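PDB 4DIM: phosphoribosylglycinamide synthetase from Anaerococcus prevotii, which probably acts as an ATP-grasp ligase that binds ATP and a divalent metal such as manganese, as phosphoribosylglycinamide synthetases do. Local coordinates for residues A326-E331 with N371-Q376; V224-Y229 with K365-S370; F201-D206 with E308-F313; N95-N100 with L255-V260; K144-V149 with E188-G193. All coordinates share one frame; numbering follows the deposited sequence.

Contact 4 opens first along the chain, and both segments of contact 5 fall between its two; contact 5 joins strands 147-150 and 186-189 of a four-stranded antiparallel sheet. The other four reach the large eight-stranded antiparallel sheet. Contacts 1 and 2, centres about 6 Å apart, lie on one side of the chain's centre, where strands 223-230 and 323-329 are neighbours; contacts 3 and 4, centres about 10 Å apart, lie on the opposite side, where strands 194-203 and 258-267 pair. Centres of contacts 2 and 4 are about 30 Å apart. Contact 2 alternates with contacts 1, 3 and 4, tying parts distant in sequence to one sheet, the small sheet set apart, as in ATP-grasp enzymes.

Contact 1 of 5, residues A326-E331 with N371-Q376; sequences ARMIIE and NDCIGQ
The carbonyl oxygen of G375 receives two donors from the opposing strand. I329 N bonds to G375 O at 2.9 Å with an N-H...O angle of 162°. M328 CA lies 3.5 Å from G375 O, a weaker CA-H...O contact. The second backbone bond comes from I374 N, one residue before G375, to I329 O at 2.9 Å. In the antiparallel register I329 pairs with G375 (hydrogen-bonded) and M328 with Q376 (non-hydrogen-bonded). On the face carrying the latter pair the two side chains run side by side in the same direction. The selenium of selenomethionine M328 lies 3.7 Å from OE1 of Q376, whose NE2 is held by E353. Nearer the backbone, M328 CB packs on C373 SG at 3.6 Å; a first torsion of -69° in C373 sets that sulfur beside its own backbone N. I329 occupies the other face and crosses I374 at about a right angle, its CG2 meeting I374 CB at 4.2 Å. Further along, I374 reaches with CD1 to E331 CB, 3.8 Å away. Strand 323-329 runs between strand 223-230, bonded through A326 and M328, and strand 375-381. Beyond the latter lies strand 351-356, which touches I329 and Q376. Helix 384-395 covers I329 through I395 and meets R327, whose guanidinium group pairs with E216.

Contact 2 of 5, residues V224-Y229 with K365-S370; sequences VPVGHY and KKFENS
V224 and V226, on strand 223-230, pack against F367 in the loop between strands 363-364 and 375-381. The valine strand carries a classic beta bulge: V226 and G227 together face E216 of the adjacent strand 206-219 in the large antiparallel sheet. Apolar contacts dominate between the two segments. V224 sends CG1 to CZ of F367 at 3.7 Å, and the CG1 of V226 meets CE1 of the same ring at 4.0 Å. Both methyl groups approach obliquely, and both converge on the distal CE1-CZ part of the phenyl group. In F367 a chi1 of -165° carries the ring to the far side of CB from the backbone N, extending it from its loop toward the two valines; around it also stand Y218, whose ring plane is turned about 80° from that of F367, and the side chains of I330 and C373. Polar interactions hold the loop itself. D372 accepts through OD2 from the backbone N atoms of E368 and N369, and its OD1 forms a salt bridge with K365 NZ. At the carbonyl of E368, which S220 OG also bonds, the second methyl of V224 comes close: a first torsion of -176° turns V224 CG1 away from the backbone N, and CG2 falls beside that N, 3.6 Å from E368 O.

Contact 3 of 5, residues F201-D206 with E308-F313; sequences FVYKND and ENPLVF
P310 lies over one face of the Y203 ring, and this CH-pi contact is the main interaction of the pair. Its CD stands 3.7 Å from the ring centroid and 17° off the ring normal, so that CD sits over the face, offset toward the rim. The opposite face is covered by K204 CG, leaving the phenol ring sandwiched between its own chain neighbour and the proline. Apolar contacts at ring edges complete the packing. L311 CD1 meets Y203 CE2 near the ring plane at 3.8 Å, and P310 CG meets F201 CE2 in the same manner at 4.0 Å. Nearly trans first torsions in F201 and Y203 (-170° and 172°) send both rings from the strand toward P310. Among polar atoms, N309 OD1 accepts from L311 N at 3.0 Å, with the donor above the amide plane; the same oxygen lies 3.4 Å from Y203 OH. M304 of helix 297-305 touches both aromatic residues. Y203 opens a type I' beta turn that joins strands 194-203 and 206-219 as a tight beta hairpin, and its ring packs on an Asx turn at N309, the capping element leading into helix 311-314.

Contact 4 of 5, residues N95-N100 with L255-V260; sequences NLVGLN and LNNCAV
The backbones of G98 and N257 run close together, CA to CA 4.8 Å, and G98 CA lies 3.5 Å from N257 O with an angle of 161° at the hydrogen, a well-directed CA-H...O contact. N257 belongs to a G1 beta bulge, since it and C258 both face V202 on strand 194-203; its positive phi of 50° suits the first position of such a bulge. Next to it, L99 CA makes a more bent CA-H...O contact with N256 O at 3.5 Å. The loop between helices 84-94 and 101-108 thus packs backbone to backbone on the start of strand 258-267, which belongs to the ATP-grasp family region. Of the side chains, L99 also touches I84 and A88 of helix 84-94, while its CB comes 4.4 Å from CB of C258. The amides of N256 and N257 are engaged on the hairpin turn: N256 OD1 accepts from N205 N and N257 OD1 from K204 N. V97 and N257 cross at about a right angle. A first torsion of 168° swings V97 CG1 away from its own main-chain nitrogen, and this methyl reaches N257 CB at 3.6 Å and N257 ND2 at 3.8 Å.

Contact 5 of 5, residues K144-V149 with E188-G193; sequences KLPVIV and EEFIEG
K144 and E189 cross at about a right angle, the lysine chain passing over the carboxylate and bending at its last torsion (chi4 -94°) to bring NZ back within 3.6 Å of E189 OE1, a long salt bridge. The same oxygen accepts from K144 N at 3.1 Å through its anti lone pair, and R126 forms a further salt bridge to it, so three nitrogens draw on one carboxylate oxygen; this would probably favour its charged form. I191 also lies crosswise to the lysine, and I191 CD1 lies 3.5 Å from K144 CE. Further along, the strands pair antiparallel, I148 and E188 bonding to each other in both directions, with I148 N to E188 O at 2.8 Å almost straight at 174°. This is the small antiparallel sheet of the ATP-grasp domain, and 190-193 continues from it toward strand 194-203 of the large sheet. As the chain leaves strand 186-189, F190 N bonds to P146 O at 2.8 Å; the peptide before P146 is cis. The F190 ring, slanted across I148, takes that residue's CG1 obliquely at 3.4 Å to CD1, while P146 CG meets the ring at its edge, 4.2 Å from CD2.

Contact 1 of 5, residues A326-E331 with N371-Q376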
# COMPACT_ATOMS: atom_id res chain seq x y z
N ALA A 326 13.10 3.21 5.72
CA ALA A 326 12.30 2.43 6.67
C ALA A 326 12.54 0.99 6.40
O ALA A 326 12.43 0.58 5.25
CB ALA A 326 10.82 2.73 6.54
N ARG A 327 12.93 0.24 7.42
CA ARG A 327 13.17 -1.17 7.27
C ARG A 327 12.57 -1.99 8.39
O ARG A 327 12.72 -1.64 9.57
CB ARG A 327 14.68 -1.41 7.26
CG ARG A 327 15.28 -1.17 5.91
CD ARG A 327 16.67 -1.70 5.88
NE ARG A 327 17.32 -1.29 4.64
CZ ARG A 327 18.62 -1.14 4.46
NH1 ARG A 327 19.47 -1.37 5.45
NH2 ARG A 327 19.08 -0.74 3.28
N MSE A 328 11.99 -3.14 8.02
CA MSE A 328 11.51 -4.11 8.99
C MSE A 328 12.72 -4.85 9.56
O MSE A 328 13.64 -5.18 8.81
CB MSE A 328 10.54 -5.13 8.38
CG MSE A 328 9.31 -4.50 7.67
SE MSE A 328 8.23 -3.08 8.65
CE MSE A 328 8.79 -1.44 7.67
N ILE A 329 12.72 -5.08 10.89
CA ILE A 329 13.71 -5.92 11.59
C ILE A 329 13.22 -7.35 11.44
O ILE A 329 12.09 -7.64 11.80
CB ILE A 329 13.92 -5.55 13.08
CG1 ILE A 329 14.34 -4.07 13.25
CG2 ILE A 329 14.98 -6.48 13.70
CD1 ILE A 329 14.32 -3.62 14.68
N ILE A 330 14.05 -8.24 10.90
CA ILE A 330 13.66 -9.64 10.69
C ILE A 330 14.74 -10.59 11.17
O ILE A 330 15.89 -10.18 11.36
CB ILE A 330 13.34 -9.88 9.18
CG1 ILE A 330 14.56 -9.60 8.28
CG2 ILE A 330 12.13 -9.03 8.74
CD1 ILE A 330 14.51 -10.28 7.02
N GLU A 331 14.36 -11.87 11.39
CA GLU A 331 15.30 -12.94 11.77
C GLU A 331 15.27 -13.98 10.66
O GLU A 331 14.20 -14.41 10.25
CB GLU A 331 14.95 -13.55 13.14
CG GLU A 331 15.88 -14.68 13.56
CD GLU A 331 17.34 -14.32 13.71
OE1 GLU A 331 17.66 -13.44 14.55
OE2 GLU A 331 18.18 -14.94 13.02
N ASN A 371 4.11 -10.99 9.14
CA ASN A 371 3.72 -11.06 10.55
C ASN A 371 4.86 -11.59 11.41
O ASN A 371 4.77 -11.52 12.65
CB ASN A 371 2.46 -11.91 10.73
CG ASN A 371 1.30 -11.40 9.89
OD1 ASN A 371 0.66 -10.40 10.22
ND2 ASN A 371 1.08 -12.01 8.72
N ASP A 372 5.95 -12.09 10.77
CA ASP A 372 7.16 -12.55 11.45
C ASP A 372 8.16 -11.38 11.72
O ASP A 372 9.28 -11.65 12.17
CB ASP A 372 7.86 -13.66 10.63
CG ASP A 372 6.99 -14.86 10.34
OD1 ASP A 372 6.36 -15.38 11.29
OD2 ASP A 372 6.97 -15.30 9.17
N CYS A 373 7.78 -10.09 11.45
CA CYS A 373 8.66 -8.94 11.71
C CYS A 373 8.82 -8.78 13.22
O CYS A 373 7.82 -8.88 13.95
CB CYS A 373 8.11 -7.65 11.09
SG CYS A 373 8.14 -7.60 9.27
N ILE A 374 10.06 -8.53 13.67
CA ILE A 374 10.40 -8.29 15.08
C ILE A 374 10.15 -6.81 15.43
O ILE A 374 9.80 -6.49 16.57
CB ILE A 374 11.87 -8.71 15.37
CG1 ILE A 374 12.00 -10.25 15.27
CG2 ILE A 374 12.38 -8.18 16.73
CD1 ILE A 374 12.44 -10.76 13.90
N GLY A 375 10.30 -5.93 14.46
CA GLY A 375 10.09 -4.51 14.67
C GLY A 375 10.33 -3.73 13.41
O GLY A 375 10.32 -4.30 12.31
N GLN A 376 10.58 -2.44 13.58
CA GLN A 376 10.88 -1.55 12.46
C GLN A 376 11.67 -0.36 12.90
O GLN A 376 11.55 0.09 14.05
CB GLN A 376 9.60 -1.08 11.76
CG GLN A 376 8.75 -0.13 12.59
CD GLN A 376 7.38 0.05 12.01
OE1 GLN A 376 6.89 -0.74 11.22
NE2 GLN A 376 6.71 1.05 12.45

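Contact 2 of 5, residues V224-Y229 with K365-S370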
# COMPACT_ATOMS: atom_id res chain seq x y z
N VAL A 224 8.64 -10.68 -0.15
CA VAL A 224 7.99 -9.95 0.94
C VAL A 224 8.54 -8.51 1.01
O VAL A 224 9.75 -8.33 1.05
CB VAL A 224 8.16 -10.66 2.31
CG1 VAL A 224 7.37 -9.91 3.40
CG2 VAL A 224 7.70 -12.12 2.23
N PRO A 225 7.68 -7.48 1.07
CA PRO A 225 8.21 -6.11 1.23
C PRO A 225 8.82 -5.95 2.63
O PRO A 225 8.16 -6.28 3.60
CB PRO A 225 6.97 -5.20 1.04
CG PRO A 225 5.86 -6.13 0.51
CD PRO A 225 6.20 -7.49 1.05
N VAL A 226 10.08 -5.53 2.71
CA VAL A 226 10.80 -5.35 3.99
C VAL A 226 11.45 -3.96 4.15
O VAL A 226 12.04 -3.68 5.20
CB VAL A 226 11.85 -6.45 4.20
CG1 VAL A 226 11.20 -7.82 4.13
CG2 VAL A 226 12.97 -6.32 3.19
N GLY A 227 11.31 -3.10 3.17
CA GLY A 227 11.85 -1.76 3.29
C GLY A 227 11.36 -0.81 2.21
O GLY A 227 10.96 -1.23 1.11
N HIS A 228 11.39 0.47 2.56
CA HIS A 228 11.00 1.54 1.67
C HIS A 228 11.96 2.69 1.86
O HIS A 228 12.59 2.80 2.92
CB HIS A 228 9.54 1.99 1.89
CG HIS A 228 8.55 0.96 1.44
ND1 HIS A 228 8.32 0.71 0.10
CD2 HIS A 228 7.82 0.10 2.17
CE1 HIS A 228 7.44 -0.25 0.06
NE2 HIS A 228 7.12 -0.67 1.28
N TYR A 229 12.11 3.51 0.82
CA TYR A 229 12.98 4.66 0.94
C TYR A 229 12.64 5.72 -0.05
O TYR A 229 12.05 5.47 -1.07
CB TYR A 229 14.47 4.27 0.78
CG TYR A 229 14.82 3.62 -0.54
CD1 TYR A 229 14.84 2.23 -0.68
CD2 TYR A 229 15.22 4.39 -1.64
CE1 TYR A 229 15.19 1.63 -1.89
CE2 TYR A 229 15.58 3.81 -2.84
CZ TYR A 229 15.59 2.42 -2.96
OH TYR A 229 15.84 1.81 -4.16
N LYS A 365 9.96 -16.39 14.79
CA LYS A 365 9.89 -17.35 13.70
C LYS A 365 10.80 -16.93 12.55
O LYS A 365 10.62 -15.84 12.03
CB LYS A 365 8.44 -17.48 13.18
CG LYS A 365 7.56 -18.45 13.97
CD LYS A 365 6.09 -18.38 13.52
CE LYS A 365 5.80 -18.96 12.14
NZ LYS A 365 4.96 -18.06 11.30
N LYS A 366 11.73 -17.83 12.13
CA LYS A 366 12.60 -17.62 10.96
C LYS A 366 11.73 -17.05 9.84
O LYS A 366 10.78 -17.71 9.39
CB LYS A 366 13.27 -18.95 10.55
CG LYS A 366 14.28 -18.82 9.41
CD LYS A 366 14.00 -19.82 8.28
CE LYS A 366 15.03 -19.80 7.17
NZ LYS A 366 16.28 -20.53 7.53
N PHE A 367 11.98 -15.79 9.48
CA PHE A 367 11.20 -14.98 8.56
C PHE A 367 10.77 -15.68 7.28
O PHE A 367 11.59 -16.16 6.50
CB PHE A 367 11.94 -13.70 8.18
CG PHE A 367 11.07 -12.67 7.53
CD1 PHE A 367 11.19 -12.40 6.18
CD2 PHE A 367 10.17 -11.93 8.27
CE1 PHE A 367 10.39 -11.42 5.58
CE2 PHE A 367 9.38 -10.95 7.67
CZ PHE A 367 9.49 -10.71 6.33
N GLU A 368 9.44 -15.67 7.08
CA GLU A 368 8.74 -16.23 5.93
C GLU A 368 7.63 -15.24 5.45
O GLU A 368 7.49 -15.07 4.24
CB GLU A 368 8.18 -17.67 6.21
CG GLU A 368 7.65 -17.93 7.62
CD GLU A 368 7.52 -19.39 8.02
OE1 GLU A 368 7.07 -20.21 7.19
OE2 GLU A 368 7.84 -19.71 9.19
N ASN A 369 6.87 -14.59 6.37
CA ASN A 369 5.84 -13.60 6.01
C ASN A 369 5.95 -12.34 6.88
O ASN A 369 6.66 -12.32 7.87
CB ASN A 369 4.43 -14.19 6.11
CG ASN A 369 3.97 -14.54 7.51
OD1 ASN A 369 3.45 -13.69 8.23
ND2 ASN A 369 4.11 -15.80 7.90
N SER A 370 5.22 -11.31 6.48
CA SER A 370 5.20 -9.99 7.13
C SER A 370 4.87 -9.99 8.65
O SER A 370 5.32 -9.09 9.37
CB SER A 370 4.19 -9.09 6.42
OG SER A 370 3.03 -9.81 6.05

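Contact 3 of 5, residues F201-D206 with E308-F313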
# COMPACT_ATOMS: atom_id res chain seq x y z
N PHE A 201 -1.89 11.76 -3.35
CA PHE A 201 -3.00 12.23 -2.54
C PHE A 201 -3.87 13.06 -3.44
O PHE A 201 -3.34 13.95 -4.11
CB PHE A 201 -2.45 13.03 -1.35
CG PHE A 201 -3.45 13.38 -0.30
CD1 PHE A 201 -3.57 12.63 0.86
CD2 PHE A 201 -4.22 14.53 -0.41
CE1 PHE A 201 -4.45 13.00 1.87
CE2 PHE A 201 -5.13 14.88 0.58
CZ PHE A 201 -5.22 14.12 1.72
N VAL A 202 -5.17 12.74 -3.53
CA VAL A 202 -6.12 13.47 -4.35
C VAL A 202 -7.22 14.15 -3.44
O VAL A 202 -7.79 13.51 -2.58
CB VAL A 202 -6.69 12.60 -5.51
CG1 VAL A 202 -7.33 11.31 -5.02
CG2 VAL A 202 -7.66 13.39 -6.39
N TYR A 203 -7.46 15.45 -3.63
CA TYR A 203 -8.47 16.22 -2.86
C TYR A 203 -9.21 17.19 -3.77
O TYR A 203 -8.58 18.06 -4.37
CB TYR A 203 -7.77 17.00 -1.75
CG TYR A 203 -8.66 17.97 -1.01
CD1 TYR A 203 -9.72 17.53 -0.25
CD2 TYR A 203 -8.36 19.33 -0.99
CE1 TYR A 203 -10.50 18.42 0.49
CE2 TYR A 203 -9.12 20.23 -0.23
CZ TYR A 203 -10.21 19.77 0.48
OH TYR A 203 -10.95 20.61 1.26
N LYS A 204 -10.52 17.04 -3.88
CA LYS A 204 -11.37 17.87 -4.75
C LYS A 204 -10.83 17.83 -6.19
O LYS A 204 -10.74 18.84 -6.88
CB LYS A 204 -11.48 19.31 -4.23
CG LYS A 204 -12.15 19.42 -2.87
CD LYS A 204 -12.06 20.85 -2.36
CE LYS A 204 -13.01 21.14 -1.21
NZ LYS A 204 -14.33 21.58 -1.70
N ASN A 205 -10.40 16.63 -6.60
CA ASN A 205 -9.92 16.25 -7.92
C ASN A 205 -8.54 16.87 -8.30
O ASN A 205 -8.10 16.70 -9.44
CB ASN A 205 -11.00 16.53 -8.99
CG ASN A 205 -12.18 15.57 -8.84
OD1 ASN A 205 -12.01 14.35 -8.66
ND2 ASN A 205 -13.41 16.07 -8.90
N ASP A 206 -7.80 17.44 -7.32
CA ASP A 206 -6.47 17.97 -7.54
C ASP A 206 -5.48 17.01 -6.84
O ASP A 206 -5.56 16.73 -5.64
CB ASP A 206 -6.35 19.43 -7.03
CG ASP A 206 -7.16 20.47 -7.85
OD1 ASP A 206 -7.02 20.48 -9.12
OD2 ASP A 206 -7.88 21.30 -7.23
N GLU A 308 -13.05 18.14 6.59
CA GLU A 308 -12.22 19.31 6.86
C GLU A 308 -11.12 19.40 5.77
O GLU A 308 -11.01 18.51 4.91
CB GLU A 308 -11.61 19.30 8.28
CG GLU A 308 -12.63 19.45 9.40
CD GLU A 308 -13.50 20.70 9.39
OE1 GLU A 308 -14.65 20.61 9.86
OE2 GLU A 308 -13.04 21.76 8.90
N ASN A 309 -10.38 20.52 5.77
CA ASN A 309 -9.37 20.83 4.77
C ASN A 309 -7.97 20.26 5.10
O ASN A 309 -7.27 20.78 5.98
CB ASN A 309 -9.27 22.35 4.58
CG ASN A 309 -8.54 22.78 3.32
OD1 ASN A 309 -8.12 21.96 2.49
ND2 ASN A 309 -8.40 24.09 3.15
N PRO A 310 -7.49 19.30 4.29
CA PRO A 310 -6.12 18.82 4.48
C PRO A 310 -5.04 19.84 4.05
O PRO A 310 -3.91 19.74 4.49
CB PRO A 310 -6.07 17.56 3.59
CG PRO A 310 -7.07 17.75 2.58
CD PRO A 310 -8.15 18.60 3.17
N LEU A 311 -5.40 20.85 3.24
CA LEU A 311 -4.43 21.83 2.73
C LEU A 311 -3.77 22.69 3.81
O LEU A 311 -2.69 23.20 3.58
CB LEU A 311 -5.06 22.71 1.68
CG LEU A 311 -5.51 21.93 0.43
CD1 LEU A 311 -6.32 22.80 -0.50
CD2 LEU A 311 -4.32 21.31 -0.29
N VAL A 312 -4.40 22.77 5.00
CA VAL A 312 -3.90 23.43 6.21
C VAL A 312 -2.56 22.82 6.65
O VAL A 312 -1.70 23.53 7.17
CB VAL A 312 -4.98 23.28 7.33
CG1 VAL A 312 -4.42 23.46 8.74
CG2 VAL A 312 -6.13 24.23 7.06
N PHE A 313 -2.42 21.49 6.46
CA PHE A 313 -1.20 20.74 6.79
C PHE A 313 -0.23 20.72 5.60
O PHE A 313 0.97 20.78 5.84
CB PHE A 313 -1.53 19.31 7.22
CG PHE A 313 -2.56 19.22 8.32
CD1 PHE A 313 -2.22 19.52 9.63
CD2 PHE A 313 -3.89 19.02 8.02
CE1 PHE A 313 -3.19 19.59 10.62
CE2 PHE A 313 -4.87 19.10 9.01
CZ PHE A 313 -4.51 19.35 10.31

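Contact 4 of 5, residues N95-N100 with L255-V260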
# COMPACT_ATOMS: atom_id res chain seq x y z
N ASN A 95 -22.92 9.85 3.04
CA ASN A 95 -22.53 11.11 2.39
C ASN A 95 -21.36 11.77 3.14
O ASN A 95 -21.34 12.97 3.43
CB ASN A 95 -23.74 12.05 2.24
CG ASN A 95 -23.53 13.17 1.22
OD1 ASN A 95 -22.88 13.00 0.18
ND2 ASN A 95 -24.06 14.35 1.51
N LEU A 96 -20.37 10.97 3.41
CA LEU A 96 -19.15 11.39 4.08
C LEU A 96 -18.08 11.58 3.02
O LEU A 96 -18.21 11.00 1.94
CB LEU A 96 -18.75 10.33 5.12
CG LEU A 96 -19.84 9.90 6.06
CD1 LEU A 96 -19.36 8.87 7.04
CD2 LEU A 96 -20.42 11.08 6.81
N VAL A 97 -17.06 12.40 3.30
CA VAL A 97 -15.97 12.61 2.33
C VAL A 97 -15.13 11.31 2.21
O VAL A 97 -14.89 10.62 3.21
CB VAL A 97 -15.11 13.83 2.71
CG1 VAL A 97 -13.83 13.88 1.89
CG2 VAL A 97 -15.92 15.12 2.51
N GLY A 98 -14.75 11.00 0.96
CA GLY A 98 -13.97 9.82 0.62
C GLY A 98 -14.10 9.33 -0.81
O GLY A 98 -14.77 9.95 -1.63
N LEU A 99 -13.43 8.19 -1.13
CA LEU A 99 -13.56 7.55 -2.44
C LEU A 99 -14.97 6.97 -2.62
O LEU A 99 -15.65 6.71 -1.62
CB LEU A 99 -12.51 6.45 -2.65
CG LEU A 99 -12.74 5.05 -2.02
CD1 LEU A 99 -11.67 4.09 -2.45
CD2 LEU A 99 -12.77 5.11 -0.51
N ASN A 100 -15.42 6.79 -3.88
CA ASN A 100 -16.75 6.25 -4.16
C ASN A 100 -16.63 4.75 -4.46
O ASN A 100 -15.54 4.28 -4.76
CB ASN A 100 -17.49 7.06 -5.29
CG ASN A 100 -16.88 7.02 -6.67
OD1 ASN A 100 -16.61 5.97 -7.21
ND2 ASN A 100 -16.73 8.17 -7.33
N LEU A 255 -10.74 8.22 -8.83
CA LEU A 255 -10.42 8.29 -7.42
C LEU A 255 -10.47 9.72 -6.93
O LEU A 255 -10.02 10.61 -7.65
CB LEU A 255 -9.04 7.71 -7.11
CG LEU A 255 -8.94 6.21 -7.02
CD1 LEU A 255 -8.78 5.63 -8.37
CD2 LEU A 255 -7.72 5.81 -6.24
N ASN A 256 -10.96 9.96 -5.71
CA ASN A 256 -10.96 11.30 -5.14
C ASN A 256 -11.03 11.27 -3.62
O ASN A 256 -11.45 10.28 -3.03
CB ASN A 256 -12.13 12.10 -5.71
CG ASN A 256 -12.05 13.57 -5.47
OD1 ASN A 256 -10.97 14.14 -5.32
ND2 ASN A 256 -13.20 14.23 -5.35
N ASN A 257 -10.57 12.35 -2.98
CA ASN A 257 -10.64 12.57 -1.54
C ASN A 257 -10.11 11.35 -0.78
O ASN A 257 -10.70 10.83 0.18
CB ASN A 257 -12.07 12.88 -1.12
CG ASN A 257 -12.67 14.12 -1.79
OD1 ASN A 257 -11.97 15.06 -2.14
ND2 ASN A 257 -13.99 14.17 -1.90
N CYS A 258 -8.95 10.91 -1.25
CA CYS A 258 -8.27 9.76 -0.72
C CYS A 258 -6.80 9.87 -0.95
O CYS A 258 -6.36 10.54 -1.88
CB CYS A 258 -8.81 8.47 -1.34
SG CYS A 258 -8.54 8.32 -3.13
N ALA A 259 -6.04 9.16 -0.09
CA ALA A 259 -4.60 8.97 -0.25
C ALA A 259 -4.50 7.79 -1.19
O ALA A 259 -5.43 6.99 -1.24
CB ALA A 259 -3.96 8.68 1.10
N VAL A 260 -3.49 7.72 -2.00
CA VAL A 260 -3.33 6.67 -3.02
C VAL A 260 -1.98 5.98 -2.91
O VAL A 260 -0.95 6.59 -2.62
CB VAL A 260 -3.51 7.29 -4.44
CG1 VAL A 260 -3.27 6.27 -5.56
CG2 VAL A 260 -4.89 7.97 -4.57

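Contact 5 of 5, residues K144-V149 with E188-G193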
# COMPACT_ATOMS: atom_id res chain seq x y z
N LYS A 144 2.73 -6.99 -26.82
CA LYS A 144 4.18 -7.16 -26.98
C LYS A 144 4.65 -8.39 -26.17
O LYS A 144 4.19 -8.60 -25.04
CB LYS A 144 4.96 -5.86 -26.58
CG LYS A 144 5.41 -5.71 -25.11
CD LYS A 144 6.05 -4.32 -24.83
CE LYS A 144 5.98 -3.90 -23.38
NZ LYS A 144 4.79 -3.05 -23.09
N LEU A 145 5.55 -9.19 -26.77
CA LEU A 145 6.17 -10.34 -26.09
C LEU A 145 7.21 -9.83 -25.08
O LEU A 145 7.73 -8.73 -25.27
CB LEU A 145 6.84 -11.31 -27.10
CG LEU A 145 5.95 -12.41 -27.66
CD1 LEU A 145 4.81 -11.82 -28.49
CD2 LEU A 145 6.77 -13.39 -28.47
N PRO A 146 7.61 -10.62 -24.06
CA PRO A 146 7.06 -11.92 -23.67
C PRO A 146 5.69 -11.77 -23.03
O PRO A 146 5.26 -10.67 -22.70
CB PRO A 146 8.09 -12.47 -22.67
CG PRO A 146 8.97 -11.31 -22.26
CD PRO A 146 8.61 -10.11 -23.10
N VAL A 147 5.00 -12.88 -22.89
CA VAL A 147 3.67 -12.89 -22.31
C VAL A 147 3.59 -13.97 -21.29
O VAL A 147 4.43 -14.88 -21.24
CB VAL A 147 2.53 -13.02 -23.33
CG1 VAL A 147 2.27 -11.71 -24.05
CG2 VAL A 147 2.80 -14.14 -24.32
N ILE A 148 2.60 -13.81 -20.45
CA ILE A 148 2.19 -14.75 -19.43
C ILE A 148 0.87 -15.34 -19.88
O ILE A 148 0.04 -14.61 -20.44
CB ILE A 148 2.06 -14.02 -18.10
CG1 ILE A 148 3.44 -13.77 -17.49
CG2 ILE A 148 1.15 -14.77 -17.16
CD1 ILE A 148 4.00 -14.88 -16.62
N VAL A 149 0.67 -16.63 -19.64
CA VAL A 149 -0.61 -17.32 -19.86
C VAL A 149 -1.05 -17.79 -18.53
O VAL A 149 -0.30 -18.47 -17.82
CB VAL A 149 -0.60 -18.47 -20.85
CG1 VAL A 149 -2.03 -18.83 -21.20
CG2 VAL A 149 0.18 -18.10 -22.12
N GLU A 188 -1.45 -12.15 -21.10
CA GLU A 188 -1.08 -10.80 -20.65
C GLU A 188 0.37 -10.52 -20.93
O GLU A 188 1.21 -11.41 -20.80
CB GLU A 188 -1.36 -10.67 -19.14
CG GLU A 188 -1.13 -9.29 -18.59
CD GLU A 188 -1.51 -9.12 -17.14
OE1 GLU A 188 -0.74 -9.60 -16.28
OE2 GLU A 188 -2.53 -8.46 -16.86
N GLU A 189 0.67 -9.26 -21.26
CA GLU A 189 2.05 -8.82 -21.47
C GLU A 189 2.86 -9.05 -20.21
O GLU A 189 2.42 -8.72 -19.10
CB GLU A 189 2.11 -7.32 -21.80
CG GLU A 189 1.50 -6.91 -23.13
CD GLU A 189 1.64 -5.42 -23.38
OE1 GLU A 189 2.12 -5.04 -24.47
OE2 GLU A 189 1.25 -4.64 -22.49
N PHE A 190 4.05 -9.61 -20.38
CA PHE A 190 4.96 -9.84 -19.28
C PHE A 190 5.96 -8.69 -19.28
O PHE A 190 6.72 -8.54 -20.24
CB PHE A 190 5.63 -11.21 -19.40
CG PHE A 190 6.44 -11.59 -18.18
CD1 PHE A 190 5.90 -11.50 -16.91
CD2 PHE A 190 7.76 -12.00 -18.30
CE1 PHE A 190 6.67 -11.79 -15.78
CE2 PHE A 190 8.52 -12.31 -17.18
CZ PHE A 190 7.97 -12.20 -15.92
N ILE A 191 5.86 -7.81 -18.27
CA ILE A 191 6.71 -6.63 -18.13
C ILE A 191 7.73 -6.98 -17.08
O ILE A 191 7.38 -7.19 -15.93
CB ILE A 191 5.88 -5.37 -17.76
CG1 ILE A 191 4.66 -5.18 -18.67
CG2 ILE A 191 6.75 -4.13 -17.76
CD1 ILE A 191 4.98 -4.83 -20.13
N GLU A 192 8.97 -7.10 -17.46
CA GLU A 192 10.02 -7.43 -16.51
C GLU A 192 10.92 -6.19 -16.50
O GLU A 192 11.26 -5.67 -17.55
CB GLU A 192 10.71 -8.79 -16.87
CG GLU A 192 11.41 -8.93 -18.21
CD GLU A 192 10.57 -9.09 -19.48
OE1 GLU A 192 10.99 -9.90 -20.33
OE2 GLU A 192 9.59 -8.33 -19.67
N GLY A 193 11.17 -5.65 -15.31
CA GLY A 193 12.00 -4.45 -15.19
C GLY A 193 12.23 -3.99 -13.77
O GLY A 193 12.14 -4.78 -12.84